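Local coordinates for protein voltage-sensor containing phosphatase (PDB 3V0D) that probably dephosphorylates membrane phosphoinositides under the control of a voltage sensor, through a catalytic unit built like PTEN from a tyrosine-phosphatase-type domain and a C2 domain, at residues R57-K62 and T81-H86; I35-P40 and G53-F58; D108-W113 and H120-H125. The protein carries 1 engineered substitution. One frame throughout, in Å; residues are numbered along the deposited sequence. Where two conformers were deposited one is given.

Interaction 1: residues R57-K62 and T81-H86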
loop_
_atom_site.group_PDB
_atom_site.type_symbol
_atom_site.label_atom_id
_atom_site.label_comp_id
_atom_site.label_asym_id
_atom_site.label_seq_id
_atom_site.Cartn_x
_atom_site.Cartn_y
_atom_site.Cartn_z
ATOM N N ARG A 57 28.079 -3.946 6.052
ATOM C CA ARG A 57 29.272 -3.161 6.384
ATOM C C ARG A 57 28.935 -1.699 6.697
ATOM O O ARG A 57 29.475 -1.118 7.630
ATOM C CB ARG A 57 30.319 -3.255 5.257
ATOM C CG ARG A 57 31.670 -2.616 5.580
ATOM C CD ARG A 57 32.701 -2.895 4.499
ATOM N NE ARG A 57 32.486 -2.147 3.259
ATOM C CZ ARG A 57 32.943 -0.914 3.034
ATOM N NH1 ARG A 57 32.718 -0.323 1.862
ATOM N NH2 ARG A 57 33.628 -0.267 3.975
ATOM N N PHE A 58 28.049 -1.103 5.898
ATOM C CA PHE A 58 27.625 0.266 6.128
ATOM C C PHE A 58 27.079 0.452 7.541
ATOM O O PHE A 58 27.479 1.366 8.259
ATOM C CB PHE A 58 26.568 0.655 5.079
ATOM C CG PHE A 58 26.017 2.056 5.239
ATOM C CD1 PHE A 58 26.577 3.122 4.529
ATOM C CD2 PHE A 58 24.952 2.320 6.117
ATOM C CE1 PHE A 58 26.072 4.412 4.681
ATOM C CE2 PHE A 58 24.456 3.617 6.287
ATOM C CZ PHE A 58 25.016 4.667 5.567
ATOM N N PHE A 59 26.140 -0.403 7.928
ATOM C CA PHE A 59 25.510 -0.249 9.239
ATOM C C PHE A 59 26.438 -0.522 10.407
ATOM O O PHE A 59 26.441 0.216 11.391
ATOM C CB PHE A 59 24.205 -1.049 9.294
ATOM C CG PHE A 59 23.127 -0.358 8.536
ATOM C CD1 PHE A 59 22.492 0.750 9.107
ATOM C CD2 PHE A 59 22.790 -0.740 7.240
ATOM C CE1 PHE A 59 21.556 1.469 8.402
ATOM C CE2 PHE A 59 21.850 -0.023 6.525
ATOM C CZ PHE A 59 21.224 1.088 7.109
ATOM N N LYS A 60 27.261 -1.552 10.272
ATOM C CA LYS A 60 28.221 -1.871 11.319
ATOM C C LYS A 60 29.268 -0.767 11.489
ATOM O O LYS A 60 29.759 -0.537 12.605
ATOM C CB LYS A 60 28.892 -3.197 11.008
ATOM C CG LYS A 60 27.940 -4.355 11.168
ATOM C CD LYS A 60 28.616 -5.657 10.853
ATOM C CE LYS A 60 27.611 -6.782 10.737
ATOM N NZ LYS A 60 28.122 -7.816 9.777
ATOM N N THR A 61 29.603 -0.084 10.393
ATOM C CA THR A 61 30.617 0.977 10.389
ATOM C C THR A 61 30.061 2.311 10.868
ATOM O O THR A 61 30.680 2.987 11.695
ATOM C CB THR A 61 31.217 1.165 8.964
ATOM O OG1 THR A 61 31.812 -0.064 8.542
ATOM C CG2 THR A 61 32.288 2.289 8.932
ATOM N N LYS A 62 28.898 2.683 10.343
ATOM C CA LYS A 62 28.337 4.008 10.564
ATOM C C LYS A 62 27.428 4.107 11.780
ATOM O O LYS A 62 27.251 5.201 12.350
ATOM C CB LYS A 62 27.567 4.474 9.327
ATOM C CG LYS A 62 28.383 4.623 8.047
ATOM C CD LYS A 62 29.296 5.805 8.094
ATOM C CE LYS A 62 29.819 6.147 6.707
ATOM N NZ LYS A 62 30.781 7.272 6.817
ATOM N N THR A 81 21.572 -12.750 9.991
ATOM C CA THR A 81 22.771 -12.714 10.810
ATOM C C THR A 81 23.843 -11.796 10.225
ATOM O O THR A 81 24.699 -11.300 10.965
ATOM C CB THR A 81 23.230 -14.137 11.159
ATOM O OG1 THR A 81 22.115 -14.810 11.802
ATOM C CG2 THR A 81 24.440 -14.134 12.098
ATOM N N LYS A 82 23.753 -11.487 8.923
ATOM C CA LYS A 82 24.617 -10.478 8.295
ATOM C C LYS A 82 24.445 -9.119 8.972
ATOM O O LYS A 82 25.369 -8.297 8.974
ATOM C CB LYS A 82 24.296 -10.360 6.798
ATOM C CG LYS A 82 24.711 -11.557 5.972
ATOM C CD LYS A 82 26.210 -11.594 5.827
ATOM C CE LYS A 82 26.671 -12.847 5.118
ATOM N NZ LYS A 82 28.152 -12.985 5.247
ATOM N N PHE A 83 23.241 -8.875 9.501
ATOM C CA PHE A 83 22.913 -7.620 10.190
ATOM C C PHE A 83 22.884 -7.837 11.709
ATOM O O PHE A 83 22.190 -7.130 12.436
ATOM C CB PHE A 83 21.561 -7.093 9.689
ATOM C CG PHE A 83 21.603 -6.595 8.277
ATOM C CD1 PHE A 83 21.110 -7.357 7.237
ATOM C CD2 PHE A 83 22.156 -5.345 8.005
ATOM C CE1 PHE A 83 21.154 -6.868 5.937
ATOM C CE2 PHE A 83 22.223 -4.871 6.689
ATOM C CZ PHE A 83 21.699 -5.627 5.671
ATOM N N ASP A 84 23.648 -8.829 12.172
ATOM C CA ASP A 84 23.728 -9.145 13.604
ATOM C C ASP A 84 22.352 -9.391 14.220
ATOM O O ASP A 84 22.117 -9.087 15.389
ATOM C CB ASP A 84 24.536 -8.094 14.385
ATOM C CG ASP A 84 26.025 -8.095 14.013
ATOM O OD1 ASP A 84 26.526 -9.083 13.442
ATOM O OD2 ASP A 84 26.702 -7.084 14.291
ATOM N N ASN A 85 21.448 -9.973 13.431
ATOM C CA ASN A 85 20.127 -10.380 13.904
ATOM C C ASN A 85 19.261 -9.195 14.303
ATOM O O ASN A 85 18.355 -9.337 15.121
ATOM C CB ASN A 85 20.229 -11.398 15.046
ATOM C CG ASN A 85 21.160 -12.520 14.689
ATOM O OD1 ASN A 85 20.970 -13.181 13.655
ATOM N ND2 ASN A 85 22.193 -12.724 15.504
ATOM N N HIS A 86 19.518 -8.030 13.718
ATOM C CA HIS A 86 18.726 -6.825 14.022
ATOM C C HIS A 86 17.765 -6.504 12.881
ATOM O O HIS A 86 17.664 -5.361 12.451
ATOM C CB HIS A 86 19.672 -5.638 14.253
ATOM C CG HIS A 86 20.644 -5.851 15.362
ATOM N ND1 HIS A 86 20.262 -6.303 16.603
ATOM C CD2 HIS A 86 21.989 -5.691 15.415
ATOM C CE1 HIS A 86 21.330 -6.413 17.380
ATOM N NE2 HIS A 86 22.387 -6.028 16.687
HETATM O O HOH W 1 27.295 -10.507 11.303
#

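Interaction 2: residues I35-P40 and G53-F58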
loop_
_atom_site.group_PDB
_atom_site.type_symbol
_atom_site.label_atom_id
_atom_site.label_comp_id
_atom_site.label_asym_id
_atom_site.label_seq_id
_atom_site.Cartn_x
_atom_site.Cartn_y
_atom_site.Cartn_z
ATOM N N ILE A 35 16.322 5.907 7.634
ATOM C CA ILE A 35 16.885 5.586 6.347
ATOM C C ILE A 35 15.857 4.821 5.515
ATOM O O ILE A 35 15.147 3.963 6.052
ATOM C CB ILE A 35 18.182 4.781 6.534
ATOM C CG1 ILE A 35 19.277 5.677 7.138
ATOM C CG2 ILE A 35 18.649 4.126 5.233
ATOM C CD1 ILE A 35 20.345 4.883 7.878
ATOM N N ALA A 36 15.790 5.141 4.214
ATOM C CA ALA A 36 15.044 4.361 3.239
ATOM C C ALA A 36 16.044 3.803 2.242
ATOM O O ALA A 36 16.934 4.521 1.786
ATOM C CB ALA A 36 14.039 5.232 2.533
ATOM N N MET A 37 15.914 2.529 1.869
ATOM C CA MET A 37 16.884 1.924 0.948
ATOM C C MET A 37 16.228 0.797 0.161
ATOM O O MET A 37 15.106 0.364 0.474
ATOM C CB MET A 37 18.133 1.456 1.715
ATOM C CG MET A 37 17.820 0.339 2.694
ATOM S SD MET A 37 19.274 -0.036 3.699
ATOM C CE MET A 37 18.652 -1.458 4.618
ATOM N N SER A 38 16.932 0.324 -0.861
ATOM C CA SER A 38 16.477 -0.808 -1.658
ATOM C C SER A 38 16.905 -2.139 -1.021
ATOM O O SER A 38 17.505 -2.167 0.068
ATOM C CB SER A 38 16.983 -0.666 -3.093
ATOM O OG SER A 38 18.372 -0.536 -3.097
ATOM N N PHE A 39 16.566 -3.239 -1.687
ATOM C CA PHE A 39 16.769 -4.548 -1.099
ATOM C C PHE A 39 18.266 -4.905 -0.971
ATOM O O PHE A 39 19.031 -4.715 -1.928
ATOM C CB PHE A 39 16.099 -5.591 -1.980
ATOM C CG PHE A 39 15.917 -6.920 -1.297
ATOM C CD1 PHE A 39 14.792 -7.139 -0.510
ATOM C CD2 PHE A 39 16.838 -7.953 -1.429
ATOM C CE1 PHE A 39 14.579 -8.335 0.138
ATOM C CE2 PHE A 39 16.627 -9.184 -0.776
ATOM C CZ PHE A 39 15.491 -9.359 0.010
ATOM N N PRO A 40 18.706 -5.424 0.195
ATOM C CA PRO A 40 20.109 -5.869 0.332
ATOM C C PRO A 40 20.244 -7.215 -0.373
ATOM O O PRO A 40 19.765 -8.248 0.123
ATOM C CB PRO A 40 20.314 -5.988 1.853
ATOM C CG PRO A 40 19.012 -5.924 2.481
ATOM C CD PRO A 40 17.962 -5.576 1.460
ATOM N N GLY A 53 26.608 -7.613 1.585
ATOM C CA GLY A 53 27.868 -7.417 2.293
ATOM C C GLY A 53 28.196 -5.945 2.492
ATOM O O GLY A 53 28.680 -5.551 3.559
ATOM N N GLU A 54 27.925 -5.122 1.476
ATOM C CA GLU A 54 28.174 -3.690 1.579
ATOM C C GLU A 54 27.161 -2.984 2.478
ATOM O O GLU A 54 27.509 -2.087 3.229
ATOM C CB GLU A 54 28.202 -3.046 0.185
ATOM C CG GLU A 54 29.491 -3.334 -0.573
ATOM C CD GLU A 54 30.661 -2.706 0.142
ATOM O OE1 GLU A 54 30.799 -1.470 0.057
ATOM O OE2 GLU A 54 31.403 -3.433 0.839
ATOM N N VAL A 55 25.901 -3.399 2.425
ATOM C CA VAL A 55 24.885 -2.792 3.281
ATOM C C VAL A 55 25.165 -3.127 4.745
ATOM O O VAL A 55 25.103 -2.251 5.622
ATOM C CB VAL A 55 23.463 -3.240 2.869
ATOM C CG1 VAL A 55 22.399 -2.537 3.720
ATOM C CG2 VAL A 55 23.217 -2.922 1.399
ATOM N N SER A 56 25.506 -4.382 5.015
ATOM C CA SER A 56 25.788 -4.747 6.399
ATOM C C SER A 56 27.056 -4.047 6.906
ATOM O O SER A 56 27.085 -3.559 8.043
ATOM C CB SER A 56 25.807 -6.241 6.615
ATOM O OG SER A 56 26.772 -6.809 5.777
ATOM N N ARG A 57 28.079 -3.946 6.052
ATOM C CA ARG A 57 29.272 -3.161 6.384
ATOM C C ARG A 57 28.935 -1.699 6.697
ATOM O O ARG A 57 29.475 -1.118 7.630
ATOM C CB ARG A 57 30.319 -3.255 5.257
ATOM C CG ARG A 57 31.670 -2.616 5.580
ATOM C CD ARG A 57 32.701 -2.895 4.499
ATOM N NE ARG A 57 32.486 -2.147 3.259
ATOM C CZ ARG A 57 32.943 -0.914 3.034
ATOM N NH1 ARG A 57 32.718 -0.323 1.862
ATOM N NH2 ARG A 57 33.628 -0.267 3.975
ATOM N N PHE A 58 28.049 -1.103 5.898
ATOM C CA PHE A 58 27.625 0.266 6.128
ATOM C C PHE A 58 27.079 0.452 7.541
ATOM O O PHE A 58 27.479 1.366 8.259
ATOM C CB PHE A 58 26.568 0.655 5.079
ATOM C CG PHE A 58 26.017 2.056 5.239
ATOM C CD1 PHE A 58 26.577 3.122 4.529
ATOM C CD2 PHE A 58 24.952 2.320 6.117
ATOM C CE1 PHE A 58 26.072 4.412 4.681
ATOM C CE2 PHE A 58 24.456 3.617 6.287
ATOM C CZ PHE A 58 25.016 4.667 5.567
#

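Interaction 3: residues D108-W113 and H120-H125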
loop_
_atom_site.group_PDB
_atom_site.type_symbol
_atom_site.label_atom_id
_atom_site.label_comp_id
_atom_site.label_asym_id
_atom_site.label_seq_id
_atom_site.Cartn_x
_atom_site.Cartn_y
_atom_site.Cartn_z
ATOM N N ASP A 108 5.007 0.185 17.038
ATOM C CA ASP A 108 5.420 -0.027 18.413
ATOM C C ASP A 108 6.840 -0.559 18.516
ATOM O O ASP A 108 7.596 -0.164 19.414
ATOM C CB ASP A 108 4.471 -0.922 19.172
ATOM C CG ASP A 108 4.616 -0.688 20.693
ATOM O OD1 ASP A 108 5.097 -1.567 21.398
ATOM O OD2 ASP A 108 4.322 0.427 21.184
ATOM N N ASP A 109 7.219 -1.471 17.621
ATOM C CA ASP A 109 8.584 -1.968 17.617
ATOM C C ASP A 109 9.596 -0.839 17.401
ATOM O O ASP A 109 10.597 -0.718 18.127
ATOM C CB ASP A 109 8.738 -3.074 16.578
ATOM C CG ASP A 109 10.163 -3.604 16.502
ATOM O OD1 ASP A 109 10.987 -3.024 15.784
ATOM O OD2 ASP A 109 10.475 -4.575 17.239
ATOM N N ALA A 110 9.307 0.018 16.422
ATOM C CA ALA A 110 10.172 1.147 16.139
ATOM C C ALA A 110 10.191 2.134 17.319
ATOM O O ALA A 110 11.251 2.658 17.673
ATOM C CB ALA A 110 9.756 1.835 14.834
ATOM N N LYS A 111 9.017 2.385 17.921
ATOM C CA LYS A 111 8.960 3.302 19.064
ATOM C C LYS A 111 9.849 2.819 20.206
ATOM O O LYS A 111 10.617 3.615 20.777
ATOM C CB LYS A 111 7.523 3.556 19.521
ATOM C CG LYS A 111 7.359 4.924 20.182
ATOM C CD LYS A 111 5.906 5.362 20.373
ATOM C CE LYS A 111 5.773 6.879 20.780
ATOM N NZ LYS A 111 6.300 7.951 19.814
ATOM N N VAL A 112 9.735 1.540 20.558
ATOM C CA VAL A 112 10.515 0.965 21.663
ATOM C C VAL A 112 12.010 1.091 21.354
ATOM O O VAL A 112 12.812 1.484 22.199
ATOM C CB VAL A 112 10.086 -0.488 21.941
ATOM C CG1 VAL A 112 11.048 -1.202 22.892
ATOM C CG2 VAL A 112 8.677 -0.522 22.540
ATOM N N TRP A 113 12.386 0.749 20.131
ATOM C CA TRP A 113 13.776 0.824 19.719
ATOM C C TRP A 113 14.303 2.250 19.758
ATOM O O TRP A 113 15.394 2.503 20.272
ATOM C CB TRP A 113 13.907 0.214 18.332
ATOM C CG TRP A 113 15.226 0.484 17.691
ATOM C CD1 TRP A 113 15.450 1.283 16.619
ATOM C CD2 TRP A 113 16.492 -0.060 18.060
ATOM N NE1 TRP A 113 16.763 1.294 16.307
ATOM C CE2 TRP A 113 17.442 0.493 17.186
ATOM C CE3 TRP A 113 16.916 -0.933 19.075
ATOM C CZ2 TRP A 113 18.798 0.178 17.254
ATOM C CZ3 TRP A 113 18.276 -1.242 19.146
ATOM C CH2 TRP A 113 19.193 -0.684 18.235
ATOM N N HIS A 120 19.884 5.950 18.063
ATOM C CA HIS A 120 19.375 4.809 17.320
ATOM C C HIS A 120 18.833 5.245 15.969
ATOM O O HIS A 120 18.249 6.323 15.825
ATOM C CB HIS A 120 18.320 4.088 18.144
ATOM C CG HIS A 120 18.905 3.157 19.149
ATOM N ND1 HIS A 120 18.133 2.400 19.999
ATOM C CD2 HIS A 120 20.195 2.861 19.442
ATOM C CE1 HIS A 120 18.923 1.675 20.777
ATOM N NE2 HIS A 120 20.176 1.931 20.451
ATOM N N VAL A 121 19.029 4.378 14.973
ATOM C CA VAL A 121 18.459 4.590 13.657
ATOM C C VAL A 121 17.622 3.390 13.243
ATOM O O VAL A 121 17.821 2.251 13.707
ATOM C CB VAL A 121 19.538 4.901 12.567
ATOM C CG1 VAL A 121 20.433 6.037 13.030
ATOM C CG2 VAL A 121 20.367 3.690 12.188
ATOM N N ILE A 122 16.688 3.669 12.332
ATOM C CA ILE A 122 15.928 2.640 11.649
ATOM C C ILE A 122 16.190 2.768 10.171
ATOM O O ILE A 122 16.245 3.870 9.621
ATOM C CB ILE A 122 14.413 2.697 11.978
ATOM C CG1 ILE A 122 13.750 4.020 11.582
ATOM C CG2 ILE A 122 14.197 2.376 13.457
ATOM C CD1 ILE A 122 12.263 4.108 11.963
ATOM N N ALA A 123 16.331 1.613 9.516
ATOM C CA ALA A 123 16.519 1.557 8.064
ATOM C C ALA A 123 15.437 0.671 7.499
ATOM O O ALA A 123 15.404 -0.537 7.784
ATOM C CB ALA A 123 17.912 1.051 7.699
ATOM N N ILE A 124 14.557 1.282 6.723
ATOM C CA ILE A 124 13.389 0.616 6.163
ATOM C C ILE A 124 13.657 0.343 4.699
ATOM O O ILE A 124 14.074 1.238 3.965
ATOM C CB ILE A 124 12.140 1.475 6.384
ATOM C CG1 ILE A 124 11.936 1.714 7.899
ATOM C CG2 ILE A 124 10.918 0.830 5.761
ATOM C CD1 ILE A 124 10.931 2.773 8.266
ATOM N N HIS A 125 13.444 -0.899 4.286
ATOM C CA HIS A 125 13.621 -1.250 2.886
ATOM C C HIS A 125 12.518 -2.111 2.385
ATOM O O HIS A 125 11.843 -2.835 3.135
ATOM C CB HIS A 125 14.994 -1.897 2.592
ATOM C CG HIS A 125 15.091 -3.350 2.942
ATOM N ND1 HIS A 125 14.607 -4.352 2.124
ATOM C CD2 HIS A 125 15.629 -3.975 4.024
ATOM C CE1 HIS A 125 14.833 -5.528 2.699
ATOM N NE2 HIS A 125 15.468 -5.331 3.841
#

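Interaction 1: residues R57-K62 and T81-H86
F59 and F83 mark the closest backbone approach, their CA atoms 7.9 Å apart, where the last turns of helix 52-62 face a loop whose residues F83 to H86 form a type I' beta turn. D84 and N85 fill the two central places of that turn with positive phi; aspartate and asparagine tolerate this left-handed backbone better than most residues. K60 carries the polar half. With CG beside the backbone N and anti to the carbonyl carbon (chi1 -70°) and an extended chain beyond it, the lysine spans the gap, and K60 NZ donates to K82 O at 2.9 Å from a position tilted 30° out of the carbonyl plane. A water accepts from K60 NZ and donates to T81 O and to D84 OD1, the latter at 2.7 Å. It links the ammonium to a carboxylate too distant for a direct salt bridge. Deeper in, F59 CD2 meets the edge of the F83 ring at CE2, 4.2 Å away, and the F67 ring, from strand 67-73, also meets F59. The arrangement is a helix end fastened, by apolar rings inside and a lysine outside, to the loop joining parallel strands 67-73 and 87-92 of the tensin-type phosphatase fold.

Interaction 2: residues I35-P40 and G53-F58
V55 is the residue through which helix 52-62 rests on M37 and P40 of strand 34-41, a helix-on-sheet packing in the alpha/beta core of the tensin-type phosphatase domain. The backbones come nearest at P40 and V55, whose CA atoms lie 6.4 Å apart. Being beta-branched, V55 can use both methyls at once. CG1 sits anti to the backbone N (chi1 -177°) and goes to the methionine, whereas CG2, anti to the carbonyl carbon, goes to the proline, with V55 CG2 4.2 Å from P40 CB. M37 meets the valine tip to tip. Its CG takes the crowded position between backbone N and carbonyl carbon (chi1 65°), and from there the chain runs fully extended, bringing the thioether end across to the helix. M37 SD and M37 CE each lie 4.0 Å from V55 CG1, ordinary van der Waals contact. An unbranched, flexible side chain suits this place because it can bridge the distance and also lie along A123 and H125 of the adjoining strand. P40, with its compact ring, sits at the point of nearest backbone approach and offers CB to the valine. I35 and F58 extend the apolar layer at slightly longer range, and F58 is further enclosed edge-to-face by Y18 and F23. On the far side of the helix, in contrast, polar residues one turn apart hold each other. R57 grips E54 side-on with two nitrogens, keeping its guanidinium nearly coplanar with both acceptors. R57 NE reaches E54 OE2 at 2.9 Å from the syn side but somewhat out of the carboxylate plane, while R57 NH1 meets the syn lone pair of E54 OE1, also at 2.9 Å.

Interaction 3: residues D108-W113 and H120-H125
W113 and H120 face each other at one end of the contact, where helix 108-113 crosses strand 121-125 at 151° between their N-to-C directions, roughly antiparallel, with a closest axis approach of 9.5 Å. Their rings form a face-to-face stack: the imidazole lies over the six-membered ring of the indole, centroids 3.6 Å apart and planes only 8° from parallel. Two hydrogen bonds lock the stack. H120 ND1 donates almost straight to W113 O at 2.8 Å, with the oxygen in the imidazole plane, so that the histidine both covers the tryptophan ring and binds its main chain near the helix end. W113 NE1 in turn donates to V121 O at 3.0 Å, approaching from above that carbonyl's plane. The tryptophan reaches the strand because CG stands anti to its main-chain nitrogen (chi1 168°). Tryptophan suits the place because its broad face takes the imidazole while its edge N-H reaches the strand carbonyl. At the indole edge I122 CG2 lies 3.6 Å from W113 CD1, and I122 CD1 comes 4.4 Å from A110 CB, where a small alanine allows the helix to lie close. Helix 100-115 is the connection of a beta-alpha-beta crossover from strand 87-92 to strand 121-125. It packs against strand 67-73, where R68 touches W113 and Y70 touches A110, and beside helix 131-143, whose W140 covers A110 and I122.

Interactions 1 and 2 use the same helix, 52-62, and their centres are about 9 Å apart; F83 CZ packs 3.7 Å from V55 CG1. Interaction 3 lies about 14 and 15 Å from them, centre to centre, yet it touches both: strand 34-41 of interaction 2 pairs with strand 121-125, probably through I35 N to I122 O and I124 N to I35 O, each 2.8 Å, and F59 CZ of interaction 1 packs 3.4 Å from A123 CB. Strand 121-125 leads directly into the phosphatase P-loop, where an engineered serine follows H125 in place of the catalytic cysteine. P40 CD rests 3.4 Å from H125 CE1, placing interaction 2 beside that site.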